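PDB 3EDP: Lin2111 protein from Listeria innocua, which is of unknown function but probably acts as a DNA-binding transcription regulator of the GntR family. Local coordinates for residues M33-L39 against R65-L71. Numbering follows the deposited sequence.
Sequences MPNETAL and RKNGVGL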
HETATM    1  N   MSE A  33     -32.564   6.361   4.029  1.00 60.46           N
HETATM    2  CA  MSE A  33     -33.983   6.171   4.317  1.00 56.32           C
HETATM    3  C   MSE A  33     -34.663   7.517   4.580  1.00 46.72           C
HETATM    4  O   MSE A  33     -33.985   8.541   4.714  1.00 40.36           O
HETATM    5  CB  MSE A  33     -34.162   5.229   5.512  1.00 53.84           C
HETATM    6  CG  MSE A  33     -33.605   5.771   6.811  1.00 55.78           C
HETATM    7 SE   MSE A  33     -33.956   4.590   8.320  0.60 52.49          SE
HETATM    8  CE  MSE A  33     -35.832   5.024   8.625  1.00 53.12           C
ATOM      9  N   PRO A  34     -36.007   7.525   4.651  1.00 45.43           N
ATOM     10  CA  PRO A  34     -36.723   8.782   4.910  1.00 34.05           C
ATOM     11  C   PRO A  34     -36.221   9.417   6.191  1.00 30.63           C
ATOM     12  O   PRO A  34     -35.937   8.698   7.150  1.00 33.07           O
ATOM     13  CB  PRO A  34     -38.175   8.323   5.094  1.00 38.55           C
ATOM     14  CG  PRO A  34     -38.264   7.042   4.326  1.00 40.83           C
ATOM     15  CD  PRO A  34     -36.927   6.381   4.528  1.00 43.71           C
ATOM     16  N   ASN A  35     -36.085  10.737   6.218  1.00 30.10           N
ATOM     17  CA  ASN A  35     -35.643  11.370   7.451  1.00 37.10           C
ATOM     18  C   ASN A  35     -36.787  11.406   8.472  1.00 41.15           C
ATOM     19  O   ASN A  35     -37.899  10.921   8.197  1.00 32.64           O
ATOM     20  CB  ASN A  35     -35.066  12.762   7.184  1.00 40.82           C
ATOM     21  CG  ASN A  35     -36.131  13.810   6.977  1.00 46.98           C
ATOM     22  OD1 ASN A  35     -37.176  13.551   6.378  1.00 37.87           O
ATOM     23  ND2 ASN A  35     -35.865  15.019   7.468  1.00 49.90           N
ATOM     24  N   GLU A  36     -36.532  11.974   9.648  1.00 34.39           N
ATOM     25  CA  GLU A  36     -37.546  11.941  10.698  1.00 35.96           C
ATOM     26  C   GLU A  36     -38.805  12.730  10.325  1.00 39.56           C
ATOM     27  O   GLU A  36     -39.911  12.350  10.710  1.00 30.05           O
ATOM     28  CB  GLU A  36     -36.974  12.378  12.052  1.00 36.52           C
ATOM     29  CG  GLU A  36     -35.886  11.435  12.550  1.00 47.79           C
ATOM     30  CD  GLU A  36     -35.326  11.814  13.914  1.00 57.86           C
ATOM     31  OE1 GLU A  36     -36.112  12.172  14.821  1.00 54.17           O
ATOM     32  OE2 GLU A  36     -34.089  11.739  14.081  1.00 62.90           O
ATOM     33  N   THR A  37     -38.643  13.813   9.568  1.00 32.02           N
ATOM     34  CA  THR A  37     -39.798  14.599   9.134  1.00 28.27           C
ATOM     35  C   THR A  37     -40.681  13.789   8.172  1.00 29.67           C
ATOM     36  O   THR A  37     -41.915  13.768   8.301  1.00 32.57           O
ATOM     37  CB  THR A  37     -39.386  15.937   8.484  1.00 32.57           C
ATOM     38  OG1 THR A  37     -38.671  16.734   9.439  1.00 32.52           O
ATOM     39  CG2 THR A  37     -40.618  16.720   7.998  1.00 27.76           C
ATOM     40  N   ALA A  38     -40.052  13.106   7.224  1.00 27.27           N
ATOM     41  CA  ALA A  38     -40.798  12.278   6.279  1.00 27.83           C
ATOM     42  C   ALA A  38     -41.514  11.159   7.022  1.00 29.37           C
ATOM     43  O   ALA A  38     -42.636  10.786   6.665  1.00 33.66           O
ATOM     44  CB  ALA A  38     -39.872  11.701   5.198  1.00 27.18           C
ATOM     45  N   LEU A  39     -40.869  10.641   8.066  1.00 25.86           N
ATOM     46  CA  LEU A  39     -41.462   9.608   8.913  1.00 25.59           C
ATOM     47  C   LEU A  39     -42.724  10.117   9.609  1.00 27.91           C
ATOM     48  O   LEU A  39     -43.701   9.381   9.734  1.00 24.14           O
ATOM     49  CB  LEU A  39     -40.454   9.082   9.943  1.00 23.55           C
ATOM     50  CG  LEU A  39     -39.338   8.169   9.397  1.00 38.26           C
ATOM     51  CD1 LEU A  39     -38.290   7.824  10.468  1.00 23.57           C
ATOM     52  CD2 LEU A  39     -39.914   6.903   8.798  1.00 30.19           C
ATOM     53  N   ARG A  65     -28.299   8.171  13.435  1.00 31.51           N
ATOM     54  CA  ARG A  65     -28.615   9.522  12.999  1.00 40.95           C
ATOM     55  C   ARG A  65     -27.381  10.207  12.433  1.00 50.10           C
ATOM     56  O   ARG A  65     -26.272  10.004  12.922  1.00 42.15           O
ATOM     57  CB  ARG A  65     -29.140  10.360  14.164  1.00 35.29           C
ATOM     58  CG  ARG A  65     -30.512   9.944  14.704  1.00 36.95           C
ATOM     59  CD  ARG A  65     -30.988  10.969  15.728  1.00 39.86           C
ATOM     60  NE  ARG A  65     -32.416  10.869  16.014  1.00 36.86           N
ATOM     61  CZ  ARG A  65     -32.927  10.251  17.072  1.00 37.98           C
ATOM     62  NH1 ARG A  65     -32.123   9.670  17.957  1.00 32.04           N
ATOM     63  NH2 ARG A  65     -34.245  10.218  17.247  1.00 37.45           N
ATOM     64  N   LYS A  66     -27.571  11.020  11.402  1.00 64.11           N
ATOM     65  CA  LYS A  66     -26.539  11.974  11.030  1.00 78.18           C
ATOM     66  C   LYS A  66     -26.957  13.321  11.591  1.00 89.51           C
ATOM     67  O   LYS A  66     -27.924  13.916  11.124  1.00 89.91           O
ATOM     68  CB  LYS A  66     -26.356  12.061   9.516  1.00 83.61           C
ATOM     69  CG  LYS A  66     -25.003  12.644   9.100  1.00 95.90           C
ATOM     70  CD  LYS A  66     -24.628  13.845   9.966  1.00102.91           C
ATOM     71  CE  LYS A  66     -23.137  14.136   9.946  1.00107.42           C
ATOM     72  NZ  LYS A  66     -22.728  14.899   8.736  1.00113.05           N
ATOM     73  N   ASN A  67     -26.228  13.785  12.600  1.00103.23           N
ATOM     74  CA  ASN A  67     -26.502  15.066  13.242  1.00117.38           C
ATOM     75  C   ASN A  67     -27.342  15.998  12.373  1.00117.39           C
ATOM     76  O   ASN A  67     -26.814  16.722  11.528  1.00116.76           O
ATOM     77  CB  ASN A  67     -25.191  15.748  13.633  1.00129.98           C
ATOM     78  CG  ASN A  67     -25.389  16.862  14.638  1.00139.24           C
ATOM     79  OD1 ASN A  67     -26.514  17.302  14.884  1.00142.43           O
ATOM     80  ND2 ASN A  67     -24.294  17.326  15.230  1.00141.84           N
ATOM     81  N   GLY A  68     -28.654  15.964  12.583  1.00117.26           N
ATOM     82  CA  GLY A  68     -29.579  16.762  11.801  1.00113.70           C
ATOM     83  C   GLY A  68     -29.836  16.183  10.423  1.00106.55           C
ATOM     84  O   GLY A  68     -30.980  15.894  10.067  1.00103.96           O
ATOM     85  N   VAL A  69     -28.762  16.010   9.654  1.00 98.70           N
ATOM     86  CA  VAL A  69     -28.835  15.510   8.281  1.00 92.65           C
ATOM     87  C   VAL A  69     -29.986  14.534   8.024  1.00 83.56           C
ATOM     88  O   VAL A  69     -30.949  14.879   7.342  1.00 83.37           O
ATOM     89  CB  VAL A  69     -27.497  14.868   7.835  1.00 92.34           C
ATOM     90  CG1 VAL A  69     -27.657  14.161   6.494  1.00 87.40           C
ATOM     91  CG2 VAL A  69     -26.398  15.923   7.763  1.00 92.06           C
ATOM     92  N   GLY A  70     -29.887  13.320   8.566  1.00 74.01           N
ATOM     93  CA  GLY A  70     -30.909  12.310   8.337  1.00 56.70           C
ATOM     94  C   GLY A  70     -30.736  11.008   9.103  1.00 39.79           C
ATOM     95  O   GLY A  70     -30.324  11.000  10.259  1.00 42.84           O
ATOM     96  N   LEU A  71     -31.055   9.903   8.441  1.00 33.22           N
ATOM     97  CA  LEU A  71     -31.083   8.588   9.067  1.00 40.71           C
ATOM     98  C   LEU A  71     -30.457   7.566   8.128  1.00 42.96           C
ATOM     99  O   LEU A  71     -30.837   7.474   6.961  1.00 41.79           O
ATOM    100  CB  LEU A  71     -32.533   8.162   9.354  1.00 34.27           C
ATOM    101  CG  LEU A  71     -33.125   8.208  10.764  1.00 44.33           C
ATOM    102  CD1 LEU A  71     -32.660   9.428  11.536  1.00 46.30           C
ATOM    103  CD2 LEU A  71     -34.649   8.159  10.683  1.00 38.16           C
TER
HETATM  104  O   HOH W   1     -32.637  10.174   6.233  1.00 44.72           O
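Leu71 packs among Met33, Glu36 and Leu39, and a salt bridge between Glu36 and Arg65 flanks this apolar contact. The contact joins the start of helix 36-42 to the two-stranded antiparallel hairpin of strands 63-66 and 70-73. Leu71 is the central residue on the hairpin side. Its CD2 meets Leu39 CD1 tip to tip at 3.7 Å. Its CD1 lies against the Glu36 chain, which crosses it at about a right angle. Selenomethionine Met33 passes over the other end of Leu71, with its CG 3.7 Å from Leu71 CB. The Met33 chain turns about its CG-SE bond (chi3 -77°), which brings CE within 3.9 Å of Leu71 CD2.

Glu36 is extended beyond CG, which carries its carboxylate to Arg65. Arg65 NE donates to Glu36 OE2 at 2.7 Å, and the bond is nearly straight (168°). NE meets OE2 from the syn side but tilted out of the carboxylate plane, while OE2 lies close to the guanidinium plane. One hydrogen bond joins the two groups, whose planes are 49° apart. NH2 of Arg65 is bonded to Arg51 O instead, and NH1 pairs with Asp55 OD1, both on helix 47-59. The guanidinium thus links both helices to the hairpin.

A water bridges the backbones, donating to Met33 O at 2.6 Å and accepting from Leu71 N at 2.7 Å. Asn35 is the N-cap of the helix: its OD1 accepts from Ala38 N. A classic beta bulge sets Val69 and Gly70 opposite Lys66, next to the hairpin turn. From helix 47-59, Ile50 touches Glu36 and Leu39, and Val54 touches Leu71 and Arg65. A helix-turn-helix region packed against a beta hairpin, the wing, is typical of the winged-helix DNA-binding domain of GntR regulators.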